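Local coordinates for aminopeptidase N (Francisella tularensis subsp. tularensis, PDB 5DLL), which probably helps degrade intracellular peptides, as a zinc-dependent M1-family aminopeptidase that releases amino acids, preferably alanine, from the N-terminus, at residues N564-N567 with R568-L572; H548-E552 with K553-H557; S851-K855 with N856-I860. One frame throughout, in Å; residues are numbered along the deposited sequence.

Contact 1: N564-N567 with R568-L572; sequences NAFN and RWDSL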
loop_
_atom_site.group_PDB
_atom_site.type_symbol
_atom_site.label_atom_id
_atom_site.label_comp_id
_atom_site.label_asym_id
_atom_site.label_seq_id
_atom_site.Cartn_x
_atom_site.Cartn_y
_atom_site.Cartn_z
ATOM N N ASN A 564 -24.998 3.433 -8.422
ATOM C CA ASN A 564 -23.684 3.057 -7.893
ATOM C C ASN A 564 -22.692 2.633 -8.977
ATOM O O ASN A 564 -22.797 1.539 -9.528
ATOM C CB ASN A 564 -23.829 1.929 -6.865
ATOM C CG ASN A 564 -22.550 1.670 -6.095
ATOM O OD1 ASN A 564 -22.000 0.570 -6.128
ATOM N ND2 ASN A 564 -22.071 2.686 -5.392
ATOM N N ALA A 565 -21.728 3.507 -9.261
ATOM C CA ALA A 565 -20.686 3.243 -10.261
ATOM C C ALA A 565 -19.944 1.922 -10.030
ATOM O O ALA A 565 -19.617 1.215 -10.984
ATOM C CB ALA A 565 -19.689 4.397 -10.295
ATOM N N PHE A 566 -19.671 1.597 -8.769
ATOM C CA PHE A 566 -18.939 0.379 -8.449
ATOM C C PHE A 566 -19.719 -0.854 -8.895
ATOM O O PHE A 566 -19.197 -1.678 -9.645
ATOM C CB PHE A 566 -18.634 0.304 -6.950
ATOM C CG PHE A 566 -17.906 -0.947 -6.540
ATOM C CD1 PHE A 566 -16.519 -1.018 -6.624
ATOM C CD2 PHE A 566 -18.607 -2.055 -6.071
ATOM C CE1 PHE A 566 -15.846 -2.169 -6.252
ATOM C CE2 PHE A 566 -17.938 -3.207 -5.696
ATOM C CZ PHE A 566 -16.556 -3.265 -5.788
ATOM N N ASN A 567 -20.967 -0.973 -8.442
ATOM C CA ASN A 567 -21.789 -2.138 -8.774
ATOM C C ASN A 567 -22.036 -2.287 -10.272
ATOM O O ASN A 567 -22.322 -3.390 -10.741
ATOM C CB ASN A 567 -23.128 -2.119 -8.018
ATOM C CG ASN A 567 -23.075 -2.869 -6.692
ATOM O OD1 ASN A 567 -22.046 -3.427 -6.308
ATOM N ND2 ASN A 567 -24.200 -2.889 -5.990
ATOM N N ARG A 568 -21.931 -1.186 -11.016
ATOM C CA ARG A 568 -22.005 -1.238 -12.477
ATOM C C ARG A 568 -20.787 -1.960 -13.049
ATOM O O ARG A 568 -20.926 -2.881 -13.850
ATOM C CB ARG A 568 -22.126 0.168 -13.075
ATOM C CG ARG A 568 -23.454 0.854 -12.780
ATOM C CD ARG A 568 -23.519 2.260 -13.362
ATOM N NE ARG A 568 -23.842 2.262 -14.791
ATOM C CZ ARG A 568 -24.232 3.330 -15.487
ATOM N NH1 ARG A 568 -24.366 4.518 -14.902
ATOM N NH2 ARG A 568 -24.496 3.213 -16.782
ATOM N N TRP A 569 -19.599 -1.538 -12.628
ATOM C CA TRP A 569 -18.353 -2.235 -12.969
ATOM C C TRP A 569 -18.379 -3.683 -12.461
ATOM O O TRP A 569 -18.054 -4.611 -13.197
ATOM C CB TRP A 569 -17.144 -1.471 -12.398
ATOM C CG TRP A 569 -15.852 -2.242 -12.352
ATOM C CD1 TRP A 569 -14.884 -2.287 -13.315
ATOM C CD2 TRP A 569 -15.379 -3.056 -11.270
ATOM N NE1 TRP A 569 -13.844 -3.090 -12.905
ATOM C CE2 TRP A 569 -14.123 -3.573 -11.652
ATOM C CE3 TRP A 569 -15.898 -3.403 -10.016
ATOM C CZ2 TRP A 569 -13.383 -4.420 -10.829
ATOM C CZ3 TRP A 569 -15.163 -4.243 -9.200
ATOM C CH2 TRP A 569 -13.921 -4.743 -9.608
ATOM N N ASP A 570 -18.790 -3.873 -11.212
ATOM C CA ASP A 570 -18.743 -5.193 -10.581
ATOM C C ASP A 570 -19.634 -6.196 -11.303
ATOM O O ASP A 570 -19.234 -7.339 -11.524
ATOM C CB ASP A 570 -19.155 -5.101 -9.107
ATOM C CG ASP A 570 -18.738 -6.320 -8.303
ATOM O OD1 ASP A 570 -17.584 -6.769 -8.456
ATOM O OD2 ASP A 570 -19.560 -6.824 -7.505
ATOM N N SER A 571 -20.837 -5.759 -11.663
ATOM C CA SER A 571 -21.797 -6.608 -12.368
ATOM C C SER A 571 -21.378 -6.884 -13.813
ATOM O O SER A 571 -21.661 -7.955 -14.343
ATOM C CB SER A 571 -23.189 -5.971 -12.346
ATOM O OG SER A 571 -23.651 -5.815 -11.018
ATOM N N LEU A 572 -20.714 -5.919 -14.445
ATOM C CA LEU A 572 -20.236 -6.085 -15.818
ATOM C C LEU A 572 -19.045 -7.050 -15.883
ATOM O O LEU A 572 -18.950 -7.872 -16.797
ATOM C CB LEU A 572 -19.855 -4.728 -16.418
ATOM C CG LEU A 572 -19.600 -4.674 -17.932
ATOM C CD1 LEU A 572 -20.798 -5.179 -18.726
ATOM C CD2 LEU A 572 -19.242 -3.257 -18.356
#

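Contact 2: H548-E552 with K553-H557; sequences HKRSE and KDLLH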
loop_
_atom_site.group_PDB
_atom_site.type_symbol
_atom_site.label_atom_id
_atom_site.label_comp_id
_atom_site.label_asym_id
_atom_site.label_seq_id
_atom_site.Cartn_x
_atom_site.Cartn_y
_atom_site.Cartn_z
ATOM N N HIS A 548 -24.798 -14.716 -4.707
ATOM C CA HIS A 548 -26.069 -14.189 -5.189
ATOM C C HIS A 548 -26.272 -14.670 -6.617
ATOM O O HIS A 548 -25.854 -14.013 -7.574
ATOM C CB HIS A 548 -26.082 -12.656 -5.133
ATOM C CG HIS A 548 -27.443 -12.052 -5.299
ATOM N ND1 HIS A 548 -27.880 -10.989 -4.537
ATOM C CD2 HIS A 548 -28.468 -12.365 -6.129
ATOM C CE1 HIS A 548 -29.112 -10.671 -4.893
ATOM N NE2 HIS A 548 -29.492 -11.491 -5.855
ATOM N N LYS A 549 -26.909 -15.828 -6.747
ATOM C CA LYS A 549 -27.207 -16.403 -8.053
ATOM C C LYS A 549 -28.314 -15.596 -8.727
ATOM O O LYS A 549 -29.397 -15.428 -8.162
ATOM C CB LYS A 549 -27.631 -17.870 -7.902
ATOM C CG LYS A 549 -27.973 -18.587 -9.203
ATOM C CD LYS A 549 -26.811 -18.597 -10.185
ATOM C CE LYS A 549 -27.122 -19.458 -11.398
ATOM N NZ LYS A 549 -26.015 -19.444 -12.392
ATOM N N ARG A 550 -28.030 -15.090 -9.927
ATOM C CA ARG A 550 -29.029 -14.363 -10.714
ATOM C C ARG A 550 -28.662 -14.280 -12.196
ATOM O O ARG A 550 -27.502 -14.470 -12.573
ATOM C CB ARG A 550 -29.261 -12.964 -10.139
ATOM C CG ARG A 550 -27.998 -12.169 -9.873
ATOM C CD ARG A 550 -28.353 -10.813 -9.295
ATOM N NE ARG A 550 -27.187 -10.105 -8.778
ATOM C CZ ARG A 550 -27.232 -8.924 -8.165
ATOM N NH1 ARG A 550 -28.394 -8.296 -7.983
ATOM N NH2 ARG A 550 -26.107 -8.365 -7.728
ATOM N N SER A 551 -29.667 -13.983 -13.020
ATOM C CA SER A 551 -29.552 -14.035 -14.482
ATOM C C SER A 551 -28.702 -12.915 -15.074
ATOM O O SER A 551 -28.422 -11.918 -14.411
ATOM C CB SER A 551 -30.943 -13.963 -15.104
ATOM O OG SER A 551 -31.575 -12.744 -14.751
ATOM N N GLU A 552 -28.314 -13.089 -16.337
ATOM C CA GLU A 552 -27.533 -12.087 -17.064
ATOM C C GLU A 552 -28.320 -10.793 -17.272
ATOM O O GLU A 552 -27.731 -9.713 -17.251
ATOM C CB GLU A 552 -27.052 -12.631 -18.419
ATOM C CG GLU A 552 -26.353 -11.596 -19.304
ATOM C CD GLU A 552 -25.651 -12.196 -20.517
ATOM O OE1 GLU A 552 -24.972 -13.237 -20.371
ATOM O OE2 GLU A 552 -25.759 -11.612 -21.619
ATOM N N LYS A 553 -29.635 -10.899 -17.472
ATOM C CA LYS A 553 -30.475 -9.713 -17.671
ATOM C C LYS A 553 -30.603 -8.881 -16.393
ATOM O O LYS A 553 -30.678 -7.654 -16.459
ATOM C CB LYS A 553 -31.866 -10.092 -18.186
ATOM C CG LYS A 553 -32.601 -8.925 -18.836
ATOM C CD LYS A 553 -34.094 -9.181 -18.973
ATOM C CE LYS A 553 -34.805 -7.959 -19.535
ATOM N NZ LYS A 553 -36.287 -8.072 -19.464
ATOM N N ASP A 554 -30.635 -9.551 -15.240
ATOM C CA ASP A 554 -30.621 -8.867 -13.940
ATOM C C ASP A 554 -29.328 -8.082 -13.736
ATOM O O ASP A 554 -29.356 -6.950 -13.257
ATOM C CB ASP A 554 -30.804 -9.860 -12.785
ATOM C CG ASP A 554 -32.252 -10.260 -12.575
ATOM O OD1 ASP A 554 -33.055 -10.131 -13.521
ATOM O OD2 ASP A 554 -32.588 -10.704 -11.458
ATOM N N LEU A 555 -28.199 -8.690 -14.092
ATOM C CA LEU A 555 -26.903 -8.009 -14.038
ATOM C C LEU A 555 -26.824 -6.902 -15.095
ATOM O O LEU A 555 -26.259 -5.839 -14.846
ATOM C CB LEU A 555 -25.749 -9.007 -14.227
ATOM C CG LEU A 555 -25.568 -10.075 -13.139
ATOM C CD1 LEU A 555 -24.572 -11.137 -13.581
ATOM C CD2 LEU A 555 -25.127 -9.449 -11.825
ATOM N N LEU A 556 -27.408 -7.157 -16.263
ATOM C CA LEU A 556 -27.432 -6.179 -17.356
ATOM C C LEU A 556 -28.293 -4.962 -16.994
ATOM O O LEU A 556 -28.019 -3.848 -17.443
ATOM C CB LEU A 556 -27.948 -6.830 -18.649
ATOM C CG LEU A 556 -27.104 -6.665 -19.914
ATOM C CD1 LEU A 556 -25.670 -7.127 -19.700
ATOM C CD2 LEU A 556 -27.756 -7.435 -21.055
ATOM N N HIS A 557 -29.329 -5.185 -16.185
ATOM C CA HIS A 557 -30.166 -4.098 -15.664
ATOM C C HIS A 557 -29.399 -3.241 -14.646
ATOM O O HIS A 557 -29.529 -2.015 -14.636
ATOM C CB HIS A 557 -31.444 -4.668 -15.024
ATOM C CG HIS A 557 -32.527 -3.651 -14.811
ATOM N ND1 HIS A 557 -33.459 -3.343 -15.780
ATOM C CD2 HIS A 557 -32.830 -2.880 -13.739
ATOM C CE1 HIS A 557 -34.286 -2.423 -15.315
ATOM N NE2 HIS A 557 -33.925 -2.124 -14.080
#

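Contact 3: S851-K855 with N856-I860; sequences SNPSK and NVFEI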
loop_
_atom_site.group_PDB
_atom_site.type_symbol
_atom_site.label_atom_id
_atom_site.label_comp_id
_atom_site.label_asym_id
_atom_site.label_seq_id
_atom_site.Cartn_x
_atom_site.Cartn_y
_atom_site.Cartn_z
ATOM N N SER A 851 20.220 -28.311 -6.927
ATOM C CA SER A 851 21.428 -27.638 -7.429
ATOM C C SER A 851 22.230 -26.916 -6.334
ATOM O O SER A 851 23.043 -26.040 -6.632
ATOM C CB SER A 851 21.052 -26.657 -8.543
ATOM O OG SER A 851 20.631 -27.366 -9.696
ATOM N N ASN A 852 22.017 -27.304 -5.079
ATOM C CA ASN A 852 22.723 -26.718 -3.941
ATOM C C ASN A 852 22.665 -25.193 -3.953
ATOM O O ASN A 852 23.662 -24.524 -4.238
ATOM C CB ASN A 852 24.177 -27.203 -3.889
ATOM C CG ASN A 852 24.910 -26.736 -2.640
ATOM O OD1 ASN A 852 24.311 -26.552 -1.574
ATOM N ND2 ASN A 852 26.214 -26.533 -2.769
ATOM N N PRO A 853 21.483 -24.637 -3.659
ATOM C CA PRO A 853 21.346 -23.201 -3.531
ATOM C C PRO A 853 21.658 -22.763 -2.109
ATOM O O PRO A 853 21.951 -23.602 -1.249
ATOM C CB PRO A 853 19.875 -22.979 -3.849
ATOM C CG PRO A 853 19.200 -24.208 -3.341
ATOM C CD PRO A 853 20.202 -25.330 -3.427
ATOM N N SER A 854 21.596 -21.459 -1.870
ATOM C CA SER A 854 21.744 -20.907 -0.531
ATOM C C SER A 854 20.694 -21.498 0.400
ATOM O O SER A 854 19.678 -22.036 -0.051
ATOM C CB SER A 854 21.596 -19.383 -0.562
ATOM O OG SER A 854 20.303 -18.997 -1.015
ATOM N N LYS A 855 20.952 -21.393 1.699
ATOM C CA LYS A 855 20.025 -21.869 2.722
ATOM C C LYS A 855 18.635 -21.262 2.521
ATOM O O LYS A 855 17.649 -21.983 2.484
ATOM C CB LYS A 855 20.568 -21.532 4.116
ATOM C CG LYS A 855 19.627 -21.849 5.269
ATOM C CD LYS A 855 20.314 -21.636 6.611
ATOM C CE LYS A 855 19.312 -21.404 7.733
ATOM N NZ LYS A 855 18.558 -20.126 7.579
ATOM N N ASN A 856 18.581 -19.939 2.370
ATOM C CA ASN A 856 17.324 -19.195 2.195
ATOM C C ASN A 856 16.414 -19.811 1.124
ATOM O O ASN A 856 15.261 -20.164 1.398
ATOM C CB ASN A 856 17.641 -17.723 1.851
ATOM C CG ASN A 856 16.410 -16.820 1.866
ATOM O OD1 ASN A 856 15.342 -17.200 2.349
ATOM N ND2 ASN A 856 16.564 -15.607 1.339
ATOM N N VAL A 857 16.955 -19.951 -0.081
ATOM C CA VAL A 857 16.229 -20.494 -1.230
ATOM C C VAL A 857 15.899 -21.982 -1.065
ATOM O O VAL A 857 14.797 -22.416 -1.415
ATOM C CB VAL A 857 17.045 -20.293 -2.527
ATOM C CG1 VAL A 857 16.431 -21.057 -3.693
ATOM C CG2 VAL A 857 17.172 -18.809 -2.846
ATOM N N PHE A 858 16.859 -22.757 -0.555
ATOM C CA PHE A 858 16.652 -24.183 -0.285
ATOM C C PHE A 858 15.479 -24.409 0.672
ATOM O O PHE A 858 14.693 -25.330 0.478
ATOM C CB PHE A 858 17.926 -24.829 0.291
ATOM C CG PHE A 858 17.798 -26.312 0.528
ATOM C CD1 PHE A 858 18.056 -27.216 -0.494
ATOM C CD2 PHE A 858 17.393 -26.801 1.763
ATOM C CE1 PHE A 858 17.916 -28.580 -0.289
ATOM C CE2 PHE A 858 17.249 -28.165 1.973
ATOM C CZ PHE A 858 17.510 -29.055 0.945
ATOM N N GLU A 859 15.372 -23.567 1.699
ATOM C CA GLU A 859 14.327 -23.692 2.725
ATOM C C GLU A 859 12.941 -23.407 2.151
ATOM O O GLU A 859 12.015 -24.201 2.312
ATOM C CB GLU A 859 14.594 -22.727 3.891
ATOM C CG GLU A 859 15.929 -22.925 4.603
ATOM C CD GLU A 859 15.819 -23.670 5.919
ATOM O OE1 GLU A 859 16.430 -24.753 6.039
ATOM O OE2 GLU A 859 15.132 -23.166 6.834
ATOM N N ILE A 860 12.813 -22.271 1.473
ATOM C CA ILE A 860 11.530 -21.830 0.927
ATOM C C ILE A 860 11.013 -22.811 -0.131
ATOM O O ILE A 860 9.864 -23.250 -0.067
ATOM C CB ILE A 860 11.631 -20.395 0.356
ATOM C CG1 ILE A 860 11.868 -19.398 1.498
ATOM C CG2 ILE A 860 10.364 -20.013 -0.398
ATOM C CD1 ILE A 860 12.313 -18.023 1.048
#

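Contact 1: N564-N567 with R568-L572
Trp569 CE3 lies over one face of the Phe566 ring, about 4.0 Å above the plane and offset toward the rim. The closest ring atoms are Phe566 CE1 and Trp569 CZ3, 3.7 Å apart. The phenyl plane and the six-membered indole ring are inclined at 46°, an oblique pairing. Asp570 CB comes to Phe566 CE2 obliquely, at 4.1 Å. The edge of the indole has a different neighbour: Phe566 O lies in its plane, 3.7 Å from Trp569 CE3. Phe566 CG is anti to the backbone N (chi1 179°), and Trp569 CG is placed likewise, which brings the two rings together along the helix. The Asp570 carboxylate runs beside the phenyl ring and forms a salt bridge with Arg361.

The residues form the first turns of helix 565-581, in the C-terminal helical domain. Asn564 is the N-cap. Its OD1 accepts from Asn567 N at 3.0 Å, with the donor above the amide plane. Asn567 ND2 bonds Ser535 OG and Leu536 O, which ties this turn to the end of strand 533-535 and the loop after it. Asn567 O accepts twice from one residue: from Ser571 OG at 2.8 Å and from Ser571 N at 2.9 Å. Arg568 follows another course. Its CG passes 3.4 Å from Asn564 O, the chain bends at chi3 (81°), and NE bonds Val559 O near the end of helix 552-561. The indole also packs on Ile354, Arg358 and Arg361 of helix 349-369.

Contact 2: H548-E552 with K553-H557
Arg550 and Leu555 meet through NE and CD2, 3.7 Å apart, their side chains crossing at about a right angle. The chi1 of Arg550 is 50°, which sets CG between the backbone N and the carbonyl carbon. From CG to NE the chain is extended. It runs along the flank of the first helical turn and brings NE to the leucine methyl CD2, and NH1 reaches Ala534 O. NE also lies over one face of the His548 ring, about 3.7 Å above its plane and toward the rim. The leucine methyl is oblique to the guanidinium.

Ser551 has a similar first torsion (61°). This turns OG back toward the helix, where it accepts a weak bond from Asp554 N at 3.4 Å. Asp554 carries its carboxylate on the same side, with OD1 3.2 Å from Ser551 OG, but that pair is not hydrogen-bonded. Ser551 O accepts from Leu555 N at 3.3 Å, and Glu552 O from Leu556 N at 2.8 Å. The Glu552 side chain extends away from this turn and bonds Asn587 ND2 through OE2.

Arg550 and Leu555 hold the N' and N4 positions, where a hydrophobic staple would pair two apolar side chains. Here a polar NE meets the leucine methyl, so it is no true staple. The motif is a serine N-cap, set where the chain passes from Ig-like strand 545-547 into the C-terminal helical domain.

Contact 3: S851-K855 with N856-I860
Pro853 packs against Val857 and Phe858, and its ring can be followed atom by atom. CB meets Val857 CG1 at 3.9 Å. CG, the next atom, lies 3.9 Å from Phe858 CB. CD, which closes the ring onto the backbone N, is 4.1 Å from Phe858 CD1 and sits at the edge of the phenyl ring, near its plane. Phe858 CG is anti to the backbone N (chi1 -177°). That carries the phenyl away from the turn while CD1 stays beside the proline; the two side chains cross obliquely.

Ser854 is at the N-cap position, with its OG bonded to Asp813 OD1. Pro853 and Phe858 therefore stand at N' and N4, and their apolar contact makes a hydrophobic staple. Phe858 N donates to Ser854 O at 3.0 Å, with an N-H...O angle of 165°. Ser854 OG is 3.6 Å from Val857 CG2. Farther round the helix, Lys855 NZ is 4.6 Å from Glu859 OE2, with opposite charges but no direct contact.

The loop comes after helix 835-849 and runs into the first turn of helix 855-866. Val857 faces Ile848 of the preceding helix and Asp813 of helix 800-815. Asn856 rests on His817 and Gln818 of helix 817-824.

Overall arrangement
The three contacts lie in series along the chain, and each marks the start of a helix. Contacts 2 and 1 begin the consecutive helices 552-561 and 565-581, with centres about 12 Å apart. They touch where Ser571 CB packs 4.0 Å from Leu555 O. The centre of contact 3 is about 46 Å from that of contact 1 and about 50 Å from that of contact 2, and the nearest atoms are about 30 and 36 Å away. Contacts 2 and 1 thus open the first two helices of the C-terminal helical domain and contact 3 the last, 855-866. All lie away from the zinc bound by His309, His313 and Glu332, and from the sodium site.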